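Local coordinates for protein putative TetR-family transcriptional regulator (Syntrophomonas wolfei subsp. wolfei, PDB 3LWJ) that probably binds DNA through an N-terminal helix-turn-helix and regulates transcription, as a dimeric member of the TetR family, at residues 128-139 and 156-165. Sequence-based numbering, arbitrary orientation.
Sequences EDRLLEFYSRNI and IAHSILAIEK. With EDO (1,2-ethanediol), chain B.
Ala157 and Tyr135 mark the tightest point between helices 118-144 and 153-173, in the helical C-terminal part of the TetR fold; their CA atoms come within 5.5 Å. Alanine suits this place because its methyl is short enough to act as a knob among Leu132, Tyr135, Ser136 and Ile139, and the helix axes, running at 126° to each other, approach to 8.9 Å. Tyr135 returns a knob among Ala157, Ile160, Leu161 and Glu164. With CG anti to the carbonyl carbon (chi1 -62°), its ring passes beside Ile160, CE2 lying 3.9 Å from Ile160 CG2, and carries OH to 3.0 Å from Glu164 OE1. A water donates to Glu164 OE2 and bonds weakly to Tyr135 OH. Replacing Tyr135 with alanine would probably open a gap beside Ile160 and Leu161 and leave Glu164 and its water without the phenol that faces them. Leu161 is a third knob, among Glu128, Leu131, Leu132 and Tyr135, its CD2 reaching the aliphatic part of Glu128. Branched Leu132 packs CG on Leu161 CD2, while its own CD2 stands over the His158 ring in a CH-pi contact, 4.0 Å from the centroid. That imidazole is anchored through ND1 to Ser154 O and through NE2 to Lys170 of the second subunit. Against this buried core, the partly exposed Lys165 end is looser and watered. Lys165, bent at chi3 and chi4, brings NZ into a salt bridge with the syn lone pair of Glu128 OE2, 2.6 Å away, and a water links NZ to OE1. Tyr110 also bonds OE2, so this buried carboxylate is probably kept ionised, its charge balanced by the lysine.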
loop_
_atom_site.group_PDB
_atom_site.type_symbol
_atom_site.label_atom_id
_atom_site.label_comp_id
_atom_site.label_asym_id
_atom_site.label_seq_id
_atom_site.Cartn_x
_atom_site.Cartn_y
_atom_site.Cartn_z
ATOM N N GLU A 128 2.642 -6.845 9.803
ATOM C CA GLU A 128 2.966 -5.421 9.651
ATOM C C GLU A 128 3.258 -4.693 10.970
ATOM O O GLU A 128 4.219 -3.926 11.030
ATOM C CB GLU A 128 1.872 -4.737 8.811
ATOM C CG GLU A 128 2.019 -5.205 7.334
ATOM C CD GLU A 128 1.050 -4.619 6.344
ATOM O OE1 GLU A 128 -0.039 -4.179 6.731
ATOM O OE2 GLU A 128 1.388 -4.644 5.146
ATOM N N ASP A 129 2.482 -4.961 12.026
ATOM C CA ASP A 129 2.703 -4.346 13.360
ATOM C C ASP A 129 4.075 -4.726 13.888
ATOM O O ASP A 129 4.773 -3.904 14.529
ATOM C CB ASP A 129 1.621 -4.782 14.385
ATOM C CG ASP A 129 0.299 -4.028 14.230
ATOM O OD1 ASP A 129 0.192 -3.075 13.397
ATOM O OD2 ASP A 129 -0.656 -4.392 14.958
ATOM N N ARG A 130 4.478 -5.962 13.616
ATOM C CA ARG A 130 5.787 -6.450 14.072
ATOM C C ARG A 130 6.934 -5.706 13.393
ATOM O O ARG A 130 7.879 -5.265 14.063
ATOM C CB ARG A 130 5.928 -7.941 13.784
ATOM C CG ARG A 130 7.223 -8.563 14.308
ATOM C CD ARG A 130 7.118 -10.060 14.311
ATOM N NE ARG A 130 8.390 -10.722 14.603
ATOM C CZ ARG A 130 8.608 -12.012 14.387
ATOM N NH1 ARG A 130 7.647 -12.788 13.872
ATOM N NH2 ARG A 130 9.787 -12.531 14.674
ATOM N N LEU A 131 6.839 -5.572 12.070
ATOM C CA LEU A 131 7.794 -4.783 11.309
ATOM C C LEU A 131 7.767 -3.304 11.753
ATOM O O LEU A 131 8.813 -2.704 11.990
ATOM C CB LEU A 131 7.508 -4.904 9.814
ATOM C CG LEU A 131 7.743 -6.260 9.159
ATOM C CD1 LEU A 131 7.431 -6.094 7.710
ATOM C CD2 LEU A 131 9.180 -6.856 9.401
ATOM N N LEU A 132 6.573 -2.729 11.890
ATOM C CA LEU A 132 6.451 -1.339 12.325
ATOM C C LEU A 132 7.107 -1.053 13.682
ATOM O O LEU A 132 7.822 -0.033 13.830
ATOM C CB LEU A 132 4.984 -0.871 12.344
ATOM C CG LEU A 132 4.367 -0.693 10.950
ATOM C CD1 LEU A 132 2.807 -0.711 11.046
ATOM C CD2 LEU A 132 4.880 0.584 10.279
ATOM N N GLU A 133 6.897 -1.945 14.653
ATOM C CA GLU A 133 7.515 -1.829 15.963
ATOM C C GLU A 133 9.033 -1.918 15.845
ATOM O O GLU A 133 9.748 -1.103 16.396
ATOM C CB GLU A 133 6.989 -2.904 16.944
ATOM C CG GLU A 133 5.580 -2.621 17.537
ATOM N N PHE A 134 9.544 -2.890 15.104
ATOM C CA PHE A 134 10.990 -2.945 14.870
ATOM C C PHE A 134 11.527 -1.659 14.233
ATOM O O PHE A 134 12.529 -1.113 14.673
ATOM C CB PHE A 134 11.332 -4.128 13.959
ATOM C CG PHE A 134 12.799 -4.378 13.826
ATOM C CD1 PHE A 134 13.574 -4.662 14.957
ATOM C CD2 PHE A 134 13.426 -4.312 12.576
ATOM C CE1 PHE A 134 14.943 -4.903 14.846
ATOM C CE2 PHE A 134 14.782 -4.523 12.456
ATOM C CZ PHE A 134 15.554 -4.825 13.582
ATOM N N TYR A 135 10.874 -1.187 13.172
ATOM C CA TYR A 135 11.344 0.021 12.504
ATOM C C TYR A 135 11.308 1.190 13.485
ATOM O O TYR A 135 12.212 2.027 13.496
ATOM C CB TYR A 135 10.492 0.378 11.271
ATOM C CG TYR A 135 10.459 -0.630 10.127
ATOM C CD1 TYR A 135 11.442 -1.619 9.980
ATOM C CD2 TYR A 135 9.459 -0.571 9.157
ATOM C CE1 TYR A 135 11.416 -2.531 8.933
ATOM C CE2 TYR A 135 9.453 -1.478 8.058
ATOM C CZ TYR A 135 10.435 -2.454 7.972
ATOM O OH TYR A 135 10.467 -3.354 6.935
ATOM N N SER A 136 10.274 1.221 14.338
ATOM C CA SER A 136 10.211 2.261 15.347
ATOM C C SER A 136 11.419 2.218 16.306
ATOM O O SER A 136 12.030 3.256 16.569
ATOM C CB SER A 136 8.875 2.225 16.098
ATOM O OG SER A 136 7.828 2.487 15.190
ATOM N N ARG A 137 11.786 1.034 16.790
ATOM C CA ARG A 137 12.919 0.898 17.741
ATOM C C ARG A 137 14.156 1.478 17.084
ATOM O O ARG A 137 14.868 2.237 17.700
ATOM C CB ARG A 137 13.240 -0.553 18.113
ATOM C CG ARG A 137 12.123 -1.410 18.725
ATOM C CD ARG A 137 11.631 -0.902 20.058
ATOM N NE ARG A 137 10.655 0.179 19.881
ATOM C CZ ARG A 137 9.342 0.021 19.683
ATOM N NH1 ARG A 137 8.788 -1.189 19.610
ATOM N NH2 ARG A 137 8.574 1.106 19.559
ATOM N N ASN A 138 14.393 1.133 15.819
ATOM C CA ASN A 138 15.599 1.598 15.130
ATOM C C ASN A 138 15.607 3.088 14.876
ATOM O O ASN A 138 16.657 3.705 14.995
ATOM C CB ASN A 138 15.815 0.858 13.821
ATOM C CG ASN A 138 15.840 -0.669 14.002
ATOM O OD1 ASN A 138 15.353 -1.408 13.149
ATOM N ND2 ASN A 138 16.393 -1.131 15.111
ATOM N N ILE A 139 14.442 3.678 14.556
ATOM C CA ILE A 139 14.363 5.134 14.423
ATOM C C ILE A 139 14.606 5.815 15.786
ATOM O O ILE A 139 15.303 6.816 15.871
ATOM C CB ILE A 139 13.022 5.580 13.849
ATOM C CG1 ILE A 139 12.939 5.146 12.369
ATOM C CG2 ILE A 139 12.887 7.091 13.969
ATOM C CD1 ILE A 139 11.548 4.864 11.872
ATOM N N ILE A 156 6.972 7.819 10.398
ATOM C CA ILE A 156 8.149 7.387 9.638
ATOM C C ILE A 156 8.174 5.877 9.393
ATOM O O ILE A 156 8.472 5.434 8.279
ATOM C CB ILE A 156 9.484 7.840 10.260
ATOM C CG1 ILE A 156 9.493 9.364 10.549
ATOM C CG2 ILE A 156 10.630 7.482 9.334
ATOM C CD1 ILE A 156 8.973 10.229 9.463
ATOM N N ALA A 157 7.819 5.086 10.391
ATOM C CA ALA A 157 7.824 3.616 10.272
ATOM C C ALA A 157 6.758 3.193 9.265
ATOM O O ALA A 157 7.001 2.360 8.380
ATOM C CB ALA A 157 7.592 2.993 11.646
ATOM N N HIS A 158 5.593 3.835 9.352
ATOM C CA HIS A 158 4.537 3.616 8.382
ATOM C C HIS A 158 4.961 4.015 6.963
ATOM O O HIS A 158 4.674 3.291 6.005
ATOM C CB HIS A 158 3.253 4.364 8.780
ATOM C CG HIS A 158 2.465 3.683 9.848
ATOM N ND1 HIS A 158 2.680 3.900 11.192
ATOM C CD2 HIS A 158 1.435 2.808 9.767
ATOM C CE1 HIS A 158 1.806 3.200 11.894
ATOM N NE2 HIS A 158 1.046 2.517 11.053
ATOM N N SER A 159 5.700 5.117 6.808
ATOM C CA SER A 159 6.143 5.494 5.466
ATOM C C SER A 159 7.121 4.527 4.856
ATOM O O SER A 159 7.059 4.272 3.634
ATOM C CB SER A 159 6.704 6.928 5.444
ATOM O OG SER A 159 8.003 7.046 5.995
ATOM N N ILE A 160 8.008 3.961 5.688
ATOM C CA ILE A 160 8.967 2.924 5.244
ATOM C C ILE A 160 8.212 1.682 4.800
ATOM O O ILE A 160 8.363 1.225 3.668
ATOM C CB ILE A 160 9.970 2.550 6.338
ATOM C CG1 ILE A 160 10.804 3.780 6.745
ATOM C CG2 ILE A 160 10.864 1.421 5.839
ATOM C CD1 ILE A 160 11.635 3.555 8.067
ATOM N N LEU A 161 7.317 1.205 5.657
ATOM C CA LEU A 161 6.516 0.054 5.321
ATOM C C LEU A 161 5.695 0.298 4.072
ATOM O O LEU A 161 5.669 -0.545 3.185
ATOM C CB LEU A 161 5.602 -0.388 6.471
ATOM C CG LEU A 161 4.872 -1.734 6.236
ATOM C CD1 LEU A 161 5.817 -2.809 5.756
ATOM C CD2 LEU A 161 4.148 -2.199 7.491
ATOM N N ALA A 162 5.056 1.463 3.992
ATOM C CA ALA A 162 4.166 1.769 2.858
ATOM C C ALA A 162 4.885 1.747 1.517
ATOM O O ALA A 162 4.387 1.166 0.528
ATOM C CB ALA A 162 3.424 3.118 3.082
ATOM N N ILE A 163 6.030 2.406 1.420
ATOM C CA ILE A 163 6.750 2.442 0.143
ATOM C C ILE A 163 7.273 1.053 -0.216
ATOM O O ILE A 163 7.353 0.653 -1.405
ATOM C CB ILE A 163 7.863 3.532 0.103
ATOM C CG1 ILE A 163 8.356 3.808 -1.325
ATOM C CG2 ILE A 163 9.050 3.178 0.961
ATOM C CD1 ILE A 163 7.305 3.898 -2.366
ATOM N N GLU A 164 7.679 0.316 0.798
ATOM C CA GLU A 164 8.145 -1.050 0.565
ATOM C C GLU A 164 6.976 -1.893 0.047
ATOM O O GLU A 164 7.111 -2.609 -0.917
ATOM C CB GLU A 164 8.732 -1.646 1.843
ATOM C CG GLU A 164 10.084 -1.051 2.203
ATOM C CD GLU A 164 10.668 -1.599 3.473
ATOM O OE1 GLU A 164 9.910 -2.143 4.291
ATOM O OE2 GLU A 164 11.888 -1.443 3.664
ATOM N N LYS A 165 5.804 -1.780 0.670
ATOM C CA LYS A 165 4.656 -2.553 0.230
ATOM C C LYS A 165 4.263 -2.167 -1.203
ATOM O O LYS A 165 3.913 -3.005 -2.032
ATOM C CB LYS A 165 3.417 -2.202 1.073
ATOM C CG LYS A 165 3.054 -2.981 2.254
ATOM C CD LYS A 165 1.801 -2.307 2.924
ATOM C CE LYS A 165 0.473 -2.839 2.369
ATOM N NZ LYS A 165 0.114 -4.229 2.906
HETATM C C1 EDO B . 14.218 0.441 10.773
HETATM O O1 EDO B . 15.167 -0.649 10.624
HETATM C C2 EDO B . 14.152 1.547 9.715
HETATM O O2 EDO B . 15.343 2.346 9.582
HETATM O O HOH W 1 -1.810 -5.009 4.782
HETATM O O HOH W 2 12.779 -2.265 5.965
#